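Local structure of FAD-binding oxidoreductase (Gulosibacter chungangensis, 7PBG) at residues F396-V401 with R462-A467; E437-C442 with G474-H479. The protein probably oxidises 4-ethylphenol and related 4-alkylphenols to 4-vinylphenols by dehydrogenating the alkyl side chain with its covalently bound FAD. One frame throughout, in Å; residues are numbered along the deposited sequence.

Contact 1. Residues F396-V401 with R462-A467. With FAD (flavin-adenine dinucleotide), chain C.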
loop_
_atom_site.group_PDB
_atom_site.type_symbol
_atom_site.label_atom_id
_atom_site.label_comp_id
_atom_site.label_asym_id
_atom_site.label_seq_id
_atom_site.Cartn_x
_atom_site.Cartn_y
_atom_site.Cartn_z
ATOM N N PHE A 396 -17.714 -21.335 3.212
ATOM C CA PHE A 396 -16.758 -21.606 2.123
ATOM C C PHE A 396 -16.907 -20.467 1.138
ATOM O O PHE A 396 -17.809 -20.502 0.338
ATOM C CB PHE A 396 -17.080 -22.992 1.576
ATOM C CG PHE A 396 -16.162 -23.551 0.521
ATOM C CD1 PHE A 396 -14.939 -24.078 0.866
ATOM C CD2 PHE A 396 -16.523 -23.542 -0.824
ATOM C CE1 PHE A 396 -14.093 -24.614 -0.091
ATOM C CE2 PHE A 396 -15.687 -24.084 -1.777
ATOM C CZ PHE A 396 -14.477 -24.621 -1.420
ATOM N N PHE A 397 -16.040 -19.453 1.243
ATOM C CA PHE A 397 -16.326 -18.122 0.667
ATOM C C PHE A 397 -16.142 -18.132 -0.855
ATOM O O PHE A 397 -15.155 -18.659 -1.344
ATOM C CB PHE A 397 -15.438 -17.039 1.288
ATOM C CG PHE A 397 -15.855 -16.674 2.675
ATOM C CD1 PHE A 397 -16.998 -15.912 2.900
ATOM C CD2 PHE A 397 -15.086 -17.057 3.753
ATOM C CE1 PHE A 397 -17.404 -15.617 4.193
ATOM C CE2 PHE A 397 -15.470 -16.740 5.051
ATOM C CZ PHE A 397 -16.623 -15.991 5.259
ATOM N N TYR A 398 -17.081 -17.520 -1.534
ATOM C CA TYR A 398 -16.936 -17.008 -2.926
ATOM C C TYR A 398 -17.033 -15.497 -2.838
ATOM O O TYR A 398 -18.146 -14.985 -2.623
ATOM C CB TYR A 398 -18.024 -17.579 -3.809
ATOM C CG TYR A 398 -18.110 -16.957 -5.183
ATOM C CD1 TYR A 398 -17.100 -17.153 -6.104
ATOM C CD2 TYR A 398 -19.193 -16.177 -5.545
ATOM C CE1 TYR A 398 -17.136 -16.540 -7.341
ATOM C CE2 TYR A 398 -19.268 -15.612 -6.810
ATOM C CZ TYR A 398 -18.222 -15.773 -7.698
ATOM O OH TYR A 398 -18.246 -15.207 -8.942
ATOM N N ALA A 399 -15.920 -14.784 -3.019
ATOM C CA ALA A 399 -15.926 -13.315 -2.786
ATOM C C ALA A 399 -15.264 -12.566 -3.939
ATOM O O ALA A 399 -14.136 -12.116 -3.803
ATOM C CB ALA A 399 -15.275 -13.033 -1.482
ATOM N N PRO A 400 -15.935 -12.450 -5.090
ATOM C CA PRO A 400 -15.331 -11.719 -6.186
ATOM C C PRO A 400 -15.384 -10.202 -6.044
ATOM O O PRO A 400 -16.301 -9.641 -5.479
ATOM C CB PRO A 400 -16.155 -12.121 -7.396
ATOM C CG PRO A 400 -17.521 -12.434 -6.827
ATOM C CD PRO A 400 -17.223 -13.059 -5.461
ATOM N N VAL A 401 -14.467 -9.573 -6.770
ATOM C CA VAL A 401 -14.341 -8.108 -6.794
ATOM C C VAL A 401 -14.673 -7.664 -8.219
ATOM O O VAL A 401 -14.338 -8.362 -9.174
ATOM C CB VAL A 401 -12.954 -7.642 -6.329
ATOM C CG1 VAL A 401 -11.808 -8.203 -7.144
ATOM C CG2 VAL A 401 -12.887 -6.124 -6.216
ATOM N N ARG A 462 -17.186 -23.998 -7.468
ATOM C CA ARG A 462 -16.390 -24.026 -8.714
ATOM C C ARG A 462 -17.199 -23.467 -9.874
ATOM O O ARG A 462 -16.568 -22.820 -10.770
ATOM C CB ARG A 462 -15.894 -25.438 -9.045
ATOM C CG ARG A 462 -14.963 -26.031 -8.011
ATOM C CD ARG A 462 -14.005 -26.986 -8.658
ATOM N NE ARG A 462 -13.129 -27.676 -7.734
ATOM C CZ ARG A 462 -11.943 -27.238 -7.316
ATOM N NH1 ARG A 462 -11.505 -26.028 -7.644
ATOM N NH2 ARG A 462 -11.230 -27.981 -6.488
ATOM N N GLU A 463 -18.520 -23.682 -9.922
ATOM C CA GLU A 463 -19.369 -23.086 -10.980
ATOM C C GLU A 463 -19.467 -21.562 -10.762
ATOM O O GLU A 463 -19.402 -20.805 -11.736
ATOM C CB GLU A 463 -20.773 -23.679 -10.984
ATOM C CG GLU A 463 -21.646 -23.108 -12.076
ATOM C CD GLU A 463 -21.094 -23.095 -13.512
ATOM O OE1 GLU A 463 -20.275 -23.972 -13.895
ATOM O OE2 GLU A 463 -21.496 -22.201 -14.268
ATOM N N LEU A 464 -19.579 -21.097 -9.519
ATOM C CA LEU A 464 -19.573 -19.638 -9.250
ATOM C C LEU A 464 -18.274 -19.005 -9.762
ATOM O O LEU A 464 -18.358 -17.927 -10.437
ATOM C CB LEU A 464 -19.774 -19.365 -7.752
ATOM C CG LEU A 464 -21.175 -19.640 -7.217
ATOM C CD1 LEU A 464 -21.172 -19.576 -5.701
ATOM C CD2 LEU A 464 -22.196 -18.709 -7.830
ATOM N N ILE A 465 -17.115 -19.620 -9.493
ATOM C CA ILE A 465 -15.800 -19.097 -9.934
ATOM C C ILE A 465 -15.812 -19.068 -11.477
ATOM O O ILE A 465 -15.474 -18.054 -12.073
ATOM C CB ILE A 465 -14.662 -19.942 -9.369
ATOM C CG1 ILE A 465 -14.604 -19.820 -7.839
ATOM C CG2 ILE A 465 -13.356 -19.628 -10.082
ATOM C CD1 ILE A 465 -13.695 -20.796 -7.179
ATOM N N ARG A 466 -16.264 -20.154 -12.098
ATOM C CA ARG A 466 -16.304 -20.228 -13.592
ATOM C C ARG A 466 -17.192 -19.126 -14.142
ATOM O O ARG A 466 -16.747 -18.409 -15.056
ATOM C CB ARG A 466 -16.821 -21.589 -14.070
ATOM C CG ARG A 466 -15.725 -22.551 -14.468
ATOM C CD ARG A 466 -16.301 -23.773 -15.193
ATOM N NE ARG A 466 -17.279 -24.492 -14.378
ATOM C CZ ARG A 466 -16.989 -25.334 -13.382
ATOM N NH1 ARG A 466 -15.730 -25.575 -13.047
ATOM N NH2 ARG A 466 -17.974 -25.915 -12.713
ATOM N N ALA A 467 -18.389 -18.951 -13.597
ATOM C CA ALA A 467 -19.356 -17.962 -14.119
ATOM C C ALA A 467 -18.840 -16.545 -13.845
ATOM O O ALA A 467 -18.918 -15.695 -14.742
ATOM C CB ALA A 467 -20.737 -18.190 -13.563
HETATM P PA FAD C . -4.423 -17.323 10.313
HETATM O O1A FAD C . -5.232 -18.553 10.057
HETATM O O2A FAD C . -3.432 -17.336 11.450
HETATM O O5B FAD C . -3.639 -16.981 8.998
HETATM C C5B FAD C . -4.259 -17.025 7.720
HETATM C C4B FAD C . -3.188 -17.333 6.702
HETATM O O4B FAD C . -2.207 -16.256 6.647
HETATM C C3B FAD C . -2.343 -18.589 6.971
HETATM O O3B FAD C . -3.009 -19.768 6.525
HETATM C C2B FAD C . -1.021 -18.254 6.262
HETATM O O2B FAD C . -1.155 -18.516 4.877
HETATM C C1B FAD C . -0.887 -16.765 6.559
HETATM N N9A FAD C . -0.200 -16.455 7.786
HETATM C C8A FAD C . -0.783 -16.135 8.971
HETATM N N7A FAD C . 0.093 -15.883 9.898
HETATM C C5A FAD C . 1.316 -16.108 9.311
HETATM C C6A FAD C . 2.624 -15.955 9.781
HETATM N N6A FAD C . 2.914 -15.620 11.045
HETATM N N1A FAD C . 3.624 -16.248 8.918
HETATM C C2A FAD C . 3.309 -16.590 7.643
HETATM N N3A FAD C . 2.113 -16.728 7.084
HETATM C C4A FAD C . 1.147 -16.469 7.989
HETATM N N1 FAD C . -12.280 -12.322 7.307
HETATM C C2 FAD C . -12.070 -11.023 7.185
HETATM O O2 FAD C . -10.960 -10.582 6.788
HETATM N N3 FAD C . -12.996 -10.121 7.562
HETATM C C4 FAD C . -14.237 -10.481 8.004
HETATM O O4 FAD C . -15.028 -9.606 8.407
HETATM C C4X FAD C . -14.522 -11.830 8.103
HETATM N N5 FAD C . -15.715 -12.173 8.510
HETATM C C5X FAD C . -15.964 -13.520 8.611
HETATM C C6 FAD C . -17.229 -13.914 9.070
HETATM C C7 FAD C . -17.552 -15.244 9.258
HETATM C C7M FAD C . -18.927 -15.616 9.773
HETATM C C8 FAD C . -16.569 -16.220 8.987
HETATM C C8M FAD C . -16.873 -17.675 9.175
HETATM C C9 FAD C . -15.333 -15.846 8.502
HETATM C C9A FAD C . -14.985 -14.495 8.315
HETATM N N10 FAD C . -13.728 -14.081 7.886
HETATM C C10 FAD C . -13.450 -12.727 7.777
HETATM C "C1'" FAD C . -12.624 -15.045 7.637
HETATM C "C2'" FAD C . -11.769 -15.327 8.883
HETATM O "O2'" FAD C . -12.610 -15.510 10.072
HETATM C "C3'" FAD C . -10.765 -14.217 9.258
HETATM O "O3'" FAD C . -10.125 -13.730 8.103
HETATM C "C4'" FAD C . -9.692 -14.611 10.281
HETATM O "O4'" FAD C . -9.198 -13.441 10.950
HETATM C "C5'" FAD C . -8.558 -15.349 9.622
HETATM O "O5'" FAD C . -7.953 -16.299 10.510
HETATM P P FAD C . -6.700 -15.910 11.420
HETATM O O1P FAD C . -6.620 -16.894 12.549
HETATM O O2P FAD C . -6.853 -14.460 11.753
HETATM O O3P FAD C . -5.440 -16.088 10.451
#

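Contact 2. Residues E437-C442 with G474-H479. With FAD (flavin-adenine dinucleotide), chain C.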
loop_
_atom_site.group_PDB
_atom_site.type_symbol
_atom_site.label_atom_id
_atom_site.label_comp_id
_atom_site.label_asym_id
_atom_site.label_seq_id
_atom_site.Cartn_x
_atom_site.Cartn_y
_atom_site.Cartn_z
ATOM N N GLU A 437 -14.092 0.014 -5.529
ATOM C CA GLU A 437 -14.282 -1.381 -5.986
ATOM C C GLU A 437 -15.498 -1.939 -5.293
ATOM O O GLU A 437 -15.808 -1.478 -4.167
ATOM C CB GLU A 437 -13.008 -2.199 -5.766
ATOM C CG GLU A 437 -12.833 -2.825 -4.398
ATOM C CD GLU A 437 -12.580 -1.954 -3.195
ATOM O OE1 GLU A 437 -12.750 -0.713 -3.293
ATOM O OE2 GLU A 437 -12.330 -2.534 -2.120
ATOM N N MET A 438 -16.121 -2.936 -5.930
ATOM C CA MET A 438 -17.288 -3.614 -5.327
ATOM C C MET A 438 -16.896 -5.060 -5.038
ATOM O O MET A 438 -16.403 -5.770 -5.905
ATOM C CB MET A 438 -18.527 -3.547 -6.234
ATOM C CG MET A 438 -19.827 -4.078 -5.558
ATOM S SD MET A 438 -21.221 -3.732 -6.644
ATOM C CE MET A 438 -20.929 -4.960 -7.925
ATOM N N HIS A 439 -17.145 -5.480 -3.798
ATOM C CA HIS A 439 -17.115 -6.884 -3.381
ATOM C C HIS A 439 -18.520 -7.471 -3.289
ATOM O O HIS A 439 -19.463 -6.819 -2.768
ATOM C CB HIS A 439 -16.442 -6.991 -2.004
ATOM C CG HIS A 439 -15.106 -6.360 -1.957
ATOM N ND1 HIS A 439 -13.941 -7.095 -2.135
ATOM C CD2 HIS A 439 -14.725 -5.081 -1.755
ATOM C CE1 HIS A 439 -12.897 -6.296 -2.028
ATOM N NE2 HIS A 439 -13.357 -5.061 -1.795
ATOM N N HIS A 440 -18.626 -8.693 -3.764
ATOM C CA HIS A 440 -19.757 -9.605 -3.526
ATOM C C HIS A 440 -19.248 -10.675 -2.588
ATOM O O HIS A 440 -18.361 -11.438 -2.980
ATOM C CB HIS A 440 -20.324 -10.137 -4.832
ATOM C CG HIS A 440 -21.268 -11.263 -4.651
ATOM N ND1 HIS A 440 -21.474 -12.184 -5.641
ATOM C CD2 HIS A 440 -22.081 -11.594 -3.621
ATOM C CE1 HIS A 440 -22.369 -13.078 -5.231
ATOM N NE2 HIS A 440 -22.773 -12.714 -3.989
ATOM N N ILE A 441 -19.722 -10.705 -1.355
ATOM C CA ILE A 441 -19.353 -11.803 -0.425
ATOM C C ILE A 441 -20.501 -12.824 -0.382
ATOM O O ILE A 441 -21.606 -12.490 0.033
ATOM C CB ILE A 441 -19.062 -11.270 0.981
ATOM C CG1 ILE A 441 -18.086 -10.077 0.988
ATOM C CG2 ILE A 441 -18.613 -12.430 1.831
ATOM C CD1 ILE A 441 -16.872 -10.233 0.110
ATOM N N CYS A 442 -20.275 -13.995 -0.944
ATOM C CA CYS A 442 -21.188 -15.155 -0.898
ATOM C C CYS A 442 -20.680 -16.042 0.219
ATOM O O CYS A 442 -19.584 -16.644 0.092
ATOM C CB CYS A 442 -21.233 -15.855 -2.239
ATOM S SG CYS A 442 -22.100 -17.435 -2.161
ATOM N N GLY A 474 -13.320 -11.426 -10.459
ATOM C CA GLY A 474 -12.163 -12.203 -10.029
ATOM C C GLY A 474 -12.165 -12.352 -8.523
ATOM O O GLY A 474 -12.562 -11.439 -7.801
ATOM N N ILE A 475 -11.691 -13.488 -8.109
ATOM C CA ILE A 475 -11.624 -13.875 -6.675
ATOM C C ILE A 475 -10.248 -13.444 -6.194
ATOM O O ILE A 475 -9.270 -13.756 -6.877
ATOM C CB ILE A 475 -11.857 -15.396 -6.567
ATOM C CG1 ILE A 475 -13.300 -15.768 -6.922
ATOM C CG2 ILE A 475 -11.457 -15.897 -5.199
ATOM C CD1 ILE A 475 -14.314 -15.170 -5.996
ATOM N N TYR A 476 -10.125 -12.849 -5.025
ATOM C CA TYR A 476 -8.787 -12.440 -4.527
ATOM C C TYR A 476 -8.479 -13.068 -3.165
ATOM O O TYR A 476 -7.488 -12.701 -2.609
ATOM C CB TYR A 476 -8.759 -10.923 -4.375
ATOM C CG TYR A 476 -9.886 -10.431 -3.523
ATOM C CD1 TYR A 476 -9.801 -10.463 -2.139
ATOM C CD2 TYR A 476 -11.094 -10.090 -4.094
ATOM C CE1 TYR A 476 -10.889 -10.126 -1.357
ATOM C CE2 TYR A 476 -12.180 -9.718 -3.327
ATOM C CZ TYR A 476 -12.078 -9.764 -1.949
ATOM O OH TYR A 476 -13.146 -9.400 -1.188
ATOM N N ARG A 477 -9.268 -14.031 -2.721
ATOM C CA ARG A 477 -8.991 -14.799 -1.480
ATOM C C ARG A 477 -9.755 -16.105 -1.637
ATOM O O ARG A 477 -10.918 -16.068 -2.017
ATOM C CB ARG A 477 -9.449 -14.003 -0.267
ATOM C CG ARG A 477 -8.925 -14.556 1.052
ATOM C CD ARG A 477 -9.330 -13.750 2.217
ATOM N NE ARG A 477 -8.992 -14.354 3.491
ATOM C CZ ARG A 477 -9.324 -13.812 4.633
ATOM N NH1 ARG A 477 -9.959 -12.657 4.637
ATOM N NH2 ARG A 477 -9.019 -14.392 5.758
ATOM N N ALA A 478 -9.104 -17.226 -1.423
ATOM C CA ALA A 478 -9.798 -18.498 -1.686
ATOM C C ALA A 478 -9.269 -19.620 -0.803
ATOM O O ALA A 478 -8.076 -19.680 -0.516
ATOM C CB ALA A 478 -9.650 -18.806 -3.150
ATOM N N HIS A 479 -10.160 -20.556 -0.511
ATOM C CA HIS A 479 -9.858 -21.821 0.169
ATOM C C HIS A 479 -8.723 -22.555 -0.557
ATOM O O HIS A 479 -8.649 -22.519 -1.833
ATOM C CB HIS A 479 -11.137 -22.656 0.266
ATOM C CG HIS A 479 -11.056 -23.811 1.200
ATOM N ND1 HIS A 479 -10.335 -24.980 0.936
ATOM C CD2 HIS A 479 -11.638 -24.001 2.404
ATOM C CE1 HIS A 479 -10.489 -25.836 1.967
ATOM N NE2 HIS A 479 -11.328 -25.267 2.864
HETATM P PA FAD C . -4.423 -17.323 10.313
HETATM O O1A FAD C . -5.232 -18.553 10.057
HETATM O O2A FAD C . -3.432 -17.336 11.450
HETATM O O5B FAD C . -3.639 -16.981 8.998
HETATM C C5B FAD C . -4.259 -17.025 7.720
HETATM C C4B FAD C . -3.188 -17.333 6.702
HETATM O O4B FAD C . -2.207 -16.256 6.647
HETATM C C3B FAD C . -2.343 -18.589 6.971
HETATM O O3B FAD C . -3.009 -19.768 6.525
HETATM C C2B FAD C . -1.021 -18.254 6.262
HETATM O O2B FAD C . -1.155 -18.516 4.877
HETATM C C1B FAD C . -0.887 -16.765 6.559
HETATM N N9A FAD C . -0.200 -16.455 7.786
HETATM C C8A FAD C . -0.783 -16.135 8.971
HETATM N N7A FAD C . 0.093 -15.883 9.898
HETATM C C5A FAD C . 1.316 -16.108 9.311
HETATM C C6A FAD C . 2.624 -15.955 9.781
HETATM N N6A FAD C . 2.914 -15.620 11.045
HETATM N N1A FAD C . 3.624 -16.248 8.918
HETATM C C2A FAD C . 3.309 -16.590 7.643
HETATM N N3A FAD C . 2.113 -16.728 7.084
HETATM C C4A FAD C . 1.147 -16.469 7.989
HETATM N N1 FAD C . -12.280 -12.322 7.307
HETATM C C2 FAD C . -12.070 -11.023 7.185
HETATM O O2 FAD C . -10.960 -10.582 6.788
HETATM N N3 FAD C . -12.996 -10.121 7.562
HETATM C C4 FAD C . -14.237 -10.481 8.004
HETATM O O4 FAD C . -15.028 -9.606 8.407
HETATM C C4X FAD C . -14.522 -11.830 8.103
HETATM N N5 FAD C . -15.715 -12.173 8.510
HETATM C C5X FAD C . -15.964 -13.520 8.611
HETATM C C6 FAD C . -17.229 -13.914 9.070
HETATM C C7 FAD C . -17.552 -15.244 9.258
HETATM C C7M FAD C . -18.927 -15.616 9.773
HETATM C C8 FAD C . -16.569 -16.220 8.987
HETATM C C8M FAD C . -16.873 -17.675 9.175
HETATM C C9 FAD C . -15.333 -15.846 8.502
HETATM C C9A FAD C . -14.985 -14.495 8.315
HETATM N N10 FAD C . -13.728 -14.081 7.886
HETATM C C10 FAD C . -13.450 -12.727 7.777
HETATM C "C1'" FAD C . -12.624 -15.045 7.637
HETATM C "C2'" FAD C . -11.769 -15.327 8.883
HETATM O "O2'" FAD C . -12.610 -15.510 10.072
HETATM C "C3'" FAD C . -10.765 -14.217 9.258
HETATM O "O3'" FAD C . -10.125 -13.730 8.103
HETATM C "C4'" FAD C . -9.692 -14.611 10.281
HETATM O "O4'" FAD C . -9.198 -13.441 10.950
HETATM C "C5'" FAD C . -8.558 -15.349 9.622
HETATM O "O5'" FAD C . -7.953 -16.299 10.510
HETATM P P FAD C . -6.700 -15.910 11.420
HETATM O O1P FAD C . -6.620 -16.894 12.549
HETATM O O2P FAD C . -6.853 -14.460 11.753
HETATM O O3P FAD C . -5.440 -16.088 10.451
#

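Contact 1. Residues F396-V401 with R462-A467
The Tyr398 ring lies between Leu464 and Pro400. Leu464 CB stands over the centre of one face in a CH-pi contact, 3.6 Å from the ring centroid and 1° off the normal, while Pro400 CD sits over the centre of the opposite face, 3.5 Å above the plane. One residue earlier, the Phe397 ring turns its edge to the isoalloxazine, its CZ lying 3.5 Å from FAD C9, close to the phenyl plane; Tyr92 stacks on this ring. With CG of Tyr398 anti to the backbone N (chi1 171°), the phenol is set between Pro400 of its own segment and the helix. There Tyr398 CD1 meets Ile465 CG1 at 4.0 Å, the two side chains running past each other in opposite directions, and Leu464 CD1 reaches Tyr398 CD2 at 3.9 Å. Tyr398 OH ends 3.1 Å from Leu464 O. Cutting the ring back to an alanine here would probably open a gap between Leu464 CB and Pro400 CD and leave Ile465 CG1 without its aromatic neighbour. On the outer side of the helix, Arg466 grips Glu463 OE1 side-on with NE and NH2. Side chains alternate along 396-401, sending Tyr398 to helix 451-470 and Phe397 to the cofactor side, where it also touches Ile441 and Leu443 of strand 438-447. Ile465 extends the packing to Val486 and Thr489 of helix 483-489. Through Tyr398, and through Phe396 on Thr457, Leu458 and Thr461, helix 451-470 backs strand 393-402 on the side turned from the flavin.

Contact 2. Residues E437-C442 with G474-H479
His439 and Tyr476 meet across strand 393-402, which lies between strand 438-447 and the weakly bonded strand 474-475 and is antiparallel to both. The backbones therefore stay apart, with 9.5 Å between His439 CA and Ile475 CA, and side chains span the distance. Tyr476 reaches over with CG between its backbone N and carbonyl carbon (chi1 54°), and its OH arrives at the edge of the imidazole, near the ring plane. The bond between Tyr476 OH and His439 ND1 is short at 2.6 Å but weak, bent to 126°. On its other nitrogen, His439 NE2 donates to Glu437 OE2 at 2.7 Å, on the anti side of the carboxylate, so both ring nitrogens have partners. Both segments lie in the FAD-linked oxidase C-terminal family region, and their antiparallel sheet is consistent with the cap domain that covers the isoalloxazine in VAO/PCMH flavoproteins. Tyr208 of the second subunit packs edge-to-face with the His439 ring. Just past the tyrosine, the extended Arg477 side chain binds the cofactor: NH1 donates to FAD O2 at 3.2 Å and NH2 to FAD O3' at 2.7 Å, while Glu164 pairs with NE. A positive charge beside FAD O2 would probably stabilise negative charge on the reduced flavin.

Strand 393-402 joins the two contacts, whose centres lie about 7 Å apart and whose segments alternate along the chain. Residues 396-401, which meet the helix in contact 1 through Tyr398, are flanked by both segments of contact 2: Tyr398 O is 2.9 Å from Cys442 N on one side, and Val401 N is 2.9 Å from Gly474 O on the other, both probable hydrogen bonds. The Ile475 side chain also packs on the strand, its CD1 3.3 Å from Pro400 N. Each contact touches FAD, contact 1 through Phe397 and contact 2 through Arg477. The Tyr398 side chain lies about 10 Å from those of both Arg477 and His395, the covalent attachment point of the flavin.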